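PDB 6UYH: prolyl-tRNA synthetase from Naegleria fowleri, which probably catalyses the ATP-dependent charging of tRNA(Pro) with proline, and is captured here with the inhibitor halofuginone and the ATP analogue AMPPNP. Local coordinates for residues K175-A180 and F263-S268; E212-A217 and H240-N245. One frame throughout, in Å; residues are numbered along the deposited sequence.

Contact 1: residues K175-A180 and F263-S268; sequences KSKEEA and FAYQNS. With HFG (7-bromo-6-chloro-3-{3-[(2R,3S)-3-hydroxypiperidin-2-yl]-2-oxopropyl}quinazolin-4(3H)-one), chain D.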
loop_
_atom_site.group_PDB
_atom_site.type_symbol
_atom_site.label_atom_id
_atom_site.label_comp_id
_atom_site.label_asym_id
_atom_site.label_seq_id
_atom_site.Cartn_x
_atom_site.Cartn_y
_atom_site.Cartn_z
ATOM N N LYS A 175 -24.980 14.729 -2.422
ATOM C CA LYS A 175 -26.309 15.103 -2.883
ATOM C C LYS A 175 -26.390 16.555 -3.340
ATOM O O LYS A 175 -27.310 16.896 -4.087
ATOM C CB LYS A 175 -27.345 14.846 -1.784
ATOM C CG LYS A 175 -27.239 15.780 -0.589
ATOM C CD LYS A 175 -28.298 15.450 0.462
ATOM C CE LYS A 175 -28.179 16.357 1.678
ATOM N NZ LYS A 175 -29.071 15.922 2.790
ATOM N N SER A 176 -25.445 17.409 -2.943
ATOM C CA SER A 176 -25.536 18.831 -3.253
ATOM C C SER A 176 -24.174 19.386 -3.640
ATOM O O SER A 176 -23.126 18.827 -3.303
ATOM C CB SER A 176 -26.084 19.630 -2.068
ATOM O OG SER A 176 -25.166 19.601 -0.991
ATOM N N LYS A 177 -24.207 20.522 -4.342
ATOM C CA LYS A 177 -22.971 21.181 -4.747
ATOM C C LYS A 177 -22.254 21.793 -3.551
ATOM O O LYS A 177 -21.018 21.783 -3.492
ATOM C CB LYS A 177 -23.264 22.259 -5.793
ATOM C CG LYS A 177 -22.008 22.900 -6.381
ATOM C CD LYS A 177 -22.335 24.062 -7.313
ATOM C CE LYS A 177 -21.094 24.524 -8.073
ATOM N NZ LYS A 177 -20.048 25.151 -7.208
ATOM N N GLU A 178 -23.009 22.347 -2.601
ATOM C CA GLU A 178 -22.394 22.962 -1.430
ATOM C C GLU A 178 -21.519 21.960 -0.688
ATOM O O GLU A 178 -20.379 22.265 -0.324
ATOM C CB GLU A 178 -23.474 23.537 -0.511
ATOM N N GLU A 179 -22.030 20.743 -0.472
ATOM C CA GLU A 179 -21.225 19.721 0.190
ATOM C C GLU A 179 -19.971 19.408 -0.610
ATOM O O GLU A 179 -18.880 19.253 -0.044
ATOM C CB GLU A 179 -22.036 18.443 0.392
ATOM C CG GLU A 179 -23.197 18.575 1.356
ATOM C CD GLU A 179 -23.944 17.264 1.550
ATOM O OE1 GLU A 179 -23.302 16.193 1.529
ATOM O OE2 GLU A 179 -25.177 17.308 1.717
ATOM N N ALA A 180 -20.109 19.290 -1.931
ATOM C CA ALA A 180 -18.964 18.946 -2.763
ATOM C C ALA A 180 -17.934 20.075 -2.761
ATOM O O ALA A 180 -16.743 19.836 -2.540
ATOM C CB ALA A 180 -19.434 18.620 -4.179
ATOM N N PHE A 263 -28.888 13.890 -10.263
ATOM C CA PHE A 263 -27.525 13.424 -10.474
ATOM C C PHE A 263 -26.650 13.832 -9.296
ATOM O O PHE A 263 -26.756 14.953 -8.787
ATOM C CB PHE A 263 -26.953 14.008 -11.765
ATOM C CG PHE A 263 -27.583 13.469 -13.009
ATOM C CD1 PHE A 263 -27.294 12.188 -13.442
ATOM C CD2 PHE A 263 -28.444 14.254 -13.762
ATOM C CE1 PHE A 263 -27.860 11.687 -14.594
ATOM C CE2 PHE A 263 -29.019 13.762 -14.917
ATOM C CZ PHE A 263 -28.731 12.480 -15.339
ATOM N N ALA A 264 -25.786 12.915 -8.859
ATOM C CA ALA A 264 -24.880 13.219 -7.763
ATOM C C ALA A 264 -23.855 14.266 -8.187
ATOM O O ALA A 264 -23.475 14.362 -9.357
ATOM C CB ALA A 264 -24.153 11.954 -7.290
ATOM N N TYR A 265 -23.411 15.057 -7.217
ATOM C CA TYR A 265 -22.249 15.916 -7.386
ATOM C C TYR A 265 -21.013 15.143 -6.952
ATOM O O TYR A 265 -21.044 14.425 -5.947
ATOM C CB TYR A 265 -22.400 17.193 -6.565
ATOM C CG TYR A 265 -23.455 18.119 -7.133
ATOM C CD1 TYR A 265 -23.094 19.181 -7.955
ATOM C CD2 TYR A 265 -24.801 17.910 -6.876
ATOM C CE1 TYR A 265 -24.052 20.030 -8.493
ATOM C CE2 TYR A 265 -25.769 18.757 -7.412
ATOM C CZ TYR A 265 -25.381 19.811 -8.222
ATOM O OH TYR A 265 -26.323 20.657 -8.761
ATOM N N GLN A 266 -19.933 15.261 -7.727
ATOM C CA GLN A 266 -18.725 14.491 -7.458
ATOM C C GLN A 266 -17.491 15.374 -7.416
ATOM O O GLN A 266 -17.431 16.430 -8.054
ATOM C CB GLN A 266 -18.485 13.405 -8.501
ATOM C CG GLN A 266 -19.489 12.265 -8.442
ATOM C CD GLN A 266 -19.331 11.335 -9.617
ATOM O OE1 GLN A 266 -19.928 11.552 -10.673
ATOM N NE2 GLN A 266 -18.504 10.301 -9.454
ATOM N N ASN A 267 -16.502 14.902 -6.656
ATOM C CA ASN A 267 -15.141 15.421 -6.649
ATOM C C ASN A 267 -14.177 14.264 -6.879
ATOM O O ASN A 267 -14.508 13.102 -6.624
ATOM C CB ASN A 267 -14.762 16.069 -5.311
ATOM C CG ASN A 267 -15.691 17.173 -4.898
ATOM O OD1 ASN A 267 -16.281 17.874 -5.731
ATOM N ND2 ASN A 267 -15.807 17.362 -3.590
ATOM N N SER A 268 -12.962 14.592 -7.319
ATOM C CA SER A 268 -11.838 13.665 -7.192
ATOM C C SER A 268 -10.576 14.467 -6.913
ATOM O O SER A 268 -10.503 15.663 -7.197
ATOM C CB SER A 268 -11.673 12.764 -8.435
ATOM O OG SER A 268 -11.275 13.509 -9.570
HETATM O "O4'" HFG D . -6.262 11.772 -13.516
HETATM C C21 HFG D . -6.798 12.822 -13.803
HETATM C "C3'" HFG D . -7.872 13.434 -12.934
HETATM C "C2'" HFG D . -7.828 13.051 -11.449
HETATM N "N1'" HFG D . -8.124 11.630 -11.223
HETATM C "C6'" HFG D . -8.226 11.312 -9.794
HETATM C "C5'" HFG D . -6.958 11.635 -9.051
HETATM C "C4'" HFG D . -6.550 13.091 -9.294
HETATM C C39 HFG D . -6.497 13.399 -10.779
HETATM O "O7'" HFG D . -6.198 14.785 -10.973
HETATM C "C1'" HFG D . -6.425 13.583 -15.084
HETATM N N3 HFG D . -5.818 12.706 -16.083
HETATM C C4 HFG D . -6.630 11.758 -16.690
HETATM O O11 HFG D . -7.819 11.688 -16.434
HETATM C C10 HFG D . -5.911 10.858 -17.600
HETATM C C5 HFG D . -6.599 9.864 -18.293
HETATM C C2 HFG D . -4.475 12.780 -16.338
HETATM N N1 HFG D . -3.806 12.003 -17.112
HETATM C C9 HFG D . -4.529 10.997 -17.756
HETATM C C8 HFG D . -3.831 10.099 -18.563
HETATM C C7 HFG D . -4.528 9.099 -19.221
HETATM BR BR1 HFG D . -3.535 7.836 -20.222
HETATM C C6 HFG D . -5.899 9.001 -19.113
HETATM CL CL1 HFG D . -6.790 7.833 -20.042
#
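K177 and Y265 bring their CA atoms to 5.9 Å where the start of helix 177-198 lies against strand 261-272. This is helix-on-sheet packing in the class II synthetase core: the helix follows strand 164-174, which pairs antiparallel with 261-272. S176 is the N-cap of the helix, its OG taking a weak bond from E179 N, and the S176-K177 peptide runs close to the Y265 ring, with K177 N over the centre of one face, 3.6 Å above its plane. K177 CB covers the same ring in a CH-pi contact, 4.0 Å from the centroid, while its ammonium group turns off to a salt bridge with D181. Y265 has CG anti to its own carbonyl carbon (chi1 -71°), which carries the ring from a CB aimed at the helix to a place beneath its first turn. One turn further on, A180 CB sits 4.1 Å from Y265 CB and 3.6 Å from N267 OD1. At the far end of the strand segment S268, a pocket residue, packs its OG 3.8 Å from C6' of halofuginone. The buried amide of N267 is held at both ends: OD1 accepts from H241 ND1, and ND2 serves E183 OE1 as well as the helix backbone. In that backbone bond ND2 donates to A180 O over 2.8 Å, at 155° at the hydrogen and tilted 32° from the carbonyl plane.

Contact 2: residues E212-A217 and H240-N245; sequences EKFAGA and HHLGQN. With HFG (7-bromo-6-chloro-3-{3-[(2R,3S)-3-hydroxypiperidin-2-yl]-2-oxopropyl}quinazolin-4(3H)-one), chain D.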
loop_
_atom_site.group_PDB
_atom_site.type_symbol
_atom_site.label_atom_id
_atom_site.label_comp_id
_atom_site.label_asym_id
_atom_site.label_seq_id
_atom_site.Cartn_x
_atom_site.Cartn_y
_atom_site.Cartn_z
ATOM N N GLU A 212 -5.676 24.455 -18.349
ATOM C CA GLU A 212 -4.927 23.535 -17.511
ATOM C C GLU A 212 -5.805 22.656 -16.636
ATOM O O GLU A 212 -5.312 21.659 -16.103
ATOM C CB GLU A 212 -3.938 24.306 -16.630
ATOM C CG GLU A 212 -2.764 24.885 -17.402
ATOM C CD GLU A 212 -1.815 23.807 -17.903
ATOM O OE1 GLU A 212 -1.589 22.824 -17.166
ATOM O OE2 GLU A 212 -1.301 23.941 -19.032
ATOM N N LYS A 213 -7.082 22.983 -16.469
ATOM C CA LYS A 213 -7.913 22.182 -15.583
ATOM C C LYS A 213 -8.234 20.829 -16.223
ATOM O O LYS A 213 -8.101 20.631 -17.434
ATOM C CB LYS A 213 -9.209 22.922 -15.243
ATOM C CG LYS A 213 -10.261 22.849 -16.325
ATOM C CD LYS A 213 -11.611 23.357 -15.815
ATOM C CE LYS A 213 -12.675 23.293 -16.900
ATOM N NZ LYS A 213 -12.844 21.923 -17.469
ATOM N N PHE A 214 -8.662 19.894 -15.381
ATOM C CA PHE A 214 -9.127 18.595 -15.856
ATOM C C PHE A 214 -10.348 18.786 -16.752
ATOM O O PHE A 214 -11.341 19.403 -16.349
ATOM C CB PHE A 214 -9.456 17.716 -14.646
ATOM C CG PHE A 214 -9.934 16.317 -14.978
ATOM C CD1 PHE A 214 -10.808 15.666 -14.120
ATOM C CD2 PHE A 214 -9.504 15.658 -16.117
ATOM C CE1 PHE A 214 -11.248 14.375 -14.389
ATOM C CE2 PHE A 214 -9.946 14.372 -16.401
ATOM C CZ PHE A 214 -10.817 13.734 -15.533
ATOM N N ALA A 215 -10.269 18.260 -17.979
ATOM C CA ALA A 215 -11.359 18.433 -18.936
ATOM C C ALA A 215 -12.683 17.895 -18.402
ATOM O O ALA A 215 -13.754 18.372 -18.803
ATOM C CB ALA A 215 -11.006 17.762 -20.262
ATOM N N GLY A 216 -12.642 16.920 -17.508
ATOM C CA GLY A 216 -13.857 16.448 -16.885
ATOM C C GLY A 216 -14.345 17.239 -15.689
ATOM O O GLY A 216 -15.379 16.881 -15.120
ATOM N N ALA A 217 -13.653 18.303 -15.282
ATOM C CA ALA A 217 -14.005 19.014 -14.060
ATOM C C ALA A 217 -14.732 20.313 -14.367
ATOM O O ALA A 217 -14.501 20.952 -15.398
ATOM C CB ALA A 217 -12.758 19.313 -13.213
ATOM N N HIS A 240 -10.363 18.421 -7.613
ATOM C CA HIS A 240 -11.349 18.800 -8.623
ATOM C C HIS A 240 -12.753 18.787 -8.048
ATOM O O HIS A 240 -13.126 17.847 -7.343
ATOM C CB HIS A 240 -11.372 17.818 -9.799
ATOM C CG HIS A 240 -10.046 17.552 -10.426
ATOM N ND1 HIS A 240 -9.423 18.455 -11.257
ATOM C CD2 HIS A 240 -9.249 16.460 -10.386
ATOM C CE1 HIS A 240 -8.283 17.943 -11.680
ATOM N NE2 HIS A 240 -8.157 16.730 -11.170
ATOM N N HIS A 241 -13.560 19.780 -8.427
ATOM C CA HIS A 241 -15.008 19.623 -8.400
ATOM C C HIS A 241 -15.461 19.160 -9.781
ATOM O O HIS A 241 -15.255 19.862 -10.779
ATOM C CB HIS A 241 -15.716 20.915 -8.002
ATOM C CG HIS A 241 -17.213 20.795 -7.995
ATOM N ND1 HIS A 241 -17.873 19.791 -7.316
ATOM C CD2 HIS A 241 -18.172 21.535 -8.596
ATOM C CE1 HIS A 241 -19.175 19.920 -7.497
ATOM N NE2 HIS A 241 -19.385 20.973 -8.270
ATOM N N LEU A 242 -16.049 17.970 -9.845
ATOM C CA LEU A 242 -16.467 17.391 -11.113
ATOM C C LEU A 242 -17.903 17.754 -11.467
ATOM O O LEU A 242 -18.358 17.435 -12.572
ATOM C CB LEU A 242 -16.291 15.863 -11.076
ATOM C CG LEU A 242 -14.907 15.310 -10.696
ATOM C CD1 LEU A 242 -14.961 13.779 -10.582
ATOM C CD2 LEU A 242 -13.838 15.738 -11.705
ATOM N N GLY A 243 -18.603 18.449 -10.575
ATOM C CA GLY A 243 -19.994 18.774 -10.806
ATOM C C GLY A 243 -20.796 17.514 -11.030
ATOM O O GLY A 243 -20.628 16.506 -10.335
ATOM N N GLN A 244 -21.670 17.564 -12.035
ATOM C CA GLN A 244 -22.446 16.411 -12.468
ATOM C C GLN A 244 -21.948 15.862 -13.801
ATOM O O GLN A 244 -22.664 15.105 -14.465
ATOM C CB GLN A 244 -23.927 16.781 -12.551
ATOM C CG GLN A 244 -24.518 17.220 -11.213
ATOM C CD GLN A 244 -25.913 17.794 -11.346
ATOM O OE1 GLN A 244 -26.203 18.525 -12.291
ATOM N NE2 GLN A 244 -26.788 17.460 -10.400
ATOM N N ASN A 245 -20.725 16.221 -14.194
ATOM C CA ASN A 245 -20.204 15.807 -15.493
ATOM C C ASN A 245 -20.055 14.295 -15.590
ATOM O O ASN A 245 -20.421 13.693 -16.607
ATOM C CB ASN A 245 -18.863 16.496 -15.753
ATOM C CG ASN A 245 -19.002 18.003 -15.862
ATOM O OD1 ASN A 245 -19.992 18.504 -16.395
ATOM N ND2 ASN A 245 -18.019 18.731 -15.356
HETATM O "O4'" HFG D . -6.262 11.772 -13.516
HETATM C C21 HFG D . -6.798 12.822 -13.803
HETATM C "C3'" HFG D . -7.872 13.434 -12.934
HETATM C "C2'" HFG D . -7.828 13.051 -11.449
HETATM N "N1'" HFG D . -8.124 11.630 -11.223
HETATM C "C6'" HFG D . -8.226 11.312 -9.794
HETATM C "C5'" HFG D . -6.958 11.635 -9.051
HETATM C "C4'" HFG D . -6.550 13.091 -9.294
HETATM C C39 HFG D . -6.497 13.399 -10.779
HETATM O "O7'" HFG D . -6.198 14.785 -10.973
HETATM C "C1'" HFG D . -6.425 13.583 -15.084
HETATM N N3 HFG D . -5.818 12.706 -16.083
HETATM C C4 HFG D . -6.630 11.758 -16.690
HETATM O O11 HFG D . -7.819 11.688 -16.434
HETATM C C10 HFG D . -5.911 10.858 -17.600
HETATM C C5 HFG D . -6.599 9.864 -18.293
HETATM C C2 HFG D . -4.475 12.780 -16.338
HETATM N N1 HFG D . -3.806 12.003 -17.112
HETATM C C9 HFG D . -4.529 10.997 -17.756
HETATM C C8 HFG D . -3.831 10.099 -18.563
HETATM C C7 HFG D . -4.528 9.099 -19.221
HETATM BR BR1 HFG D . -3.535 7.836 -20.222
HETATM C C6 HFG D . -5.899 9.001 -19.113
HETATM CL CL1 HFG D . -6.790 7.833 -20.042
#
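H240 NE2 donates to the piperidine hydroxyl O7' of halofuginone at 2.8 Å and 157°, from an imidazole on which the F214 side chain packs. With CG anti to the backbone N (chi1 -179°), the F214 ring turns its edge to the face of H240, centroids 5.1 Å apart and planes at 51°. G216 N lies over one face of the phenyl ring and C3' of halofuginone over the other, while L242 CD2 fills in at its edge, 3.9 Å from CD1. The loop that carries F214 is a type I turn from F214 to A217, closed by A217 N donating to F214 O at 2.8 Å; in one of its two conformers K213 NZ also reaches F214 O and A217 O. Further along, N245 ND2 donates to G216 O at 3.2 Å, well above the carbonyl plane, and it also bonds D218 OD1. Back at the pocket, T220 OG1 is bonded both to H240 ND1 and to F214 N, linking the two pocket residues. Bonds at both imidazole nitrogens restrain the ring's rotation and keep NE2-H directed at the inhibitor's hydroxyl.

In the fold
The two contacts lie with their centres about 12 Å apart in the class II core, joined through neighbouring antiparallel strands, 232-243 and 261-272. Along the chain 175-180 comes first, then 212-217 and 240-245, and 263-268 last, so contact 2 falls wholly between the halves of contact 1. Backbone bonds from L242 N to Q266 O and from H240 N to S268 O tie them together, with L242 and G243 both facing Q266 in a classic beta bulge. Contact 1 backs these strands with helix 177-198, contact 2 supplies F214 and H240 to the halofuginone pocket, and S268 of contact 1 lines it too.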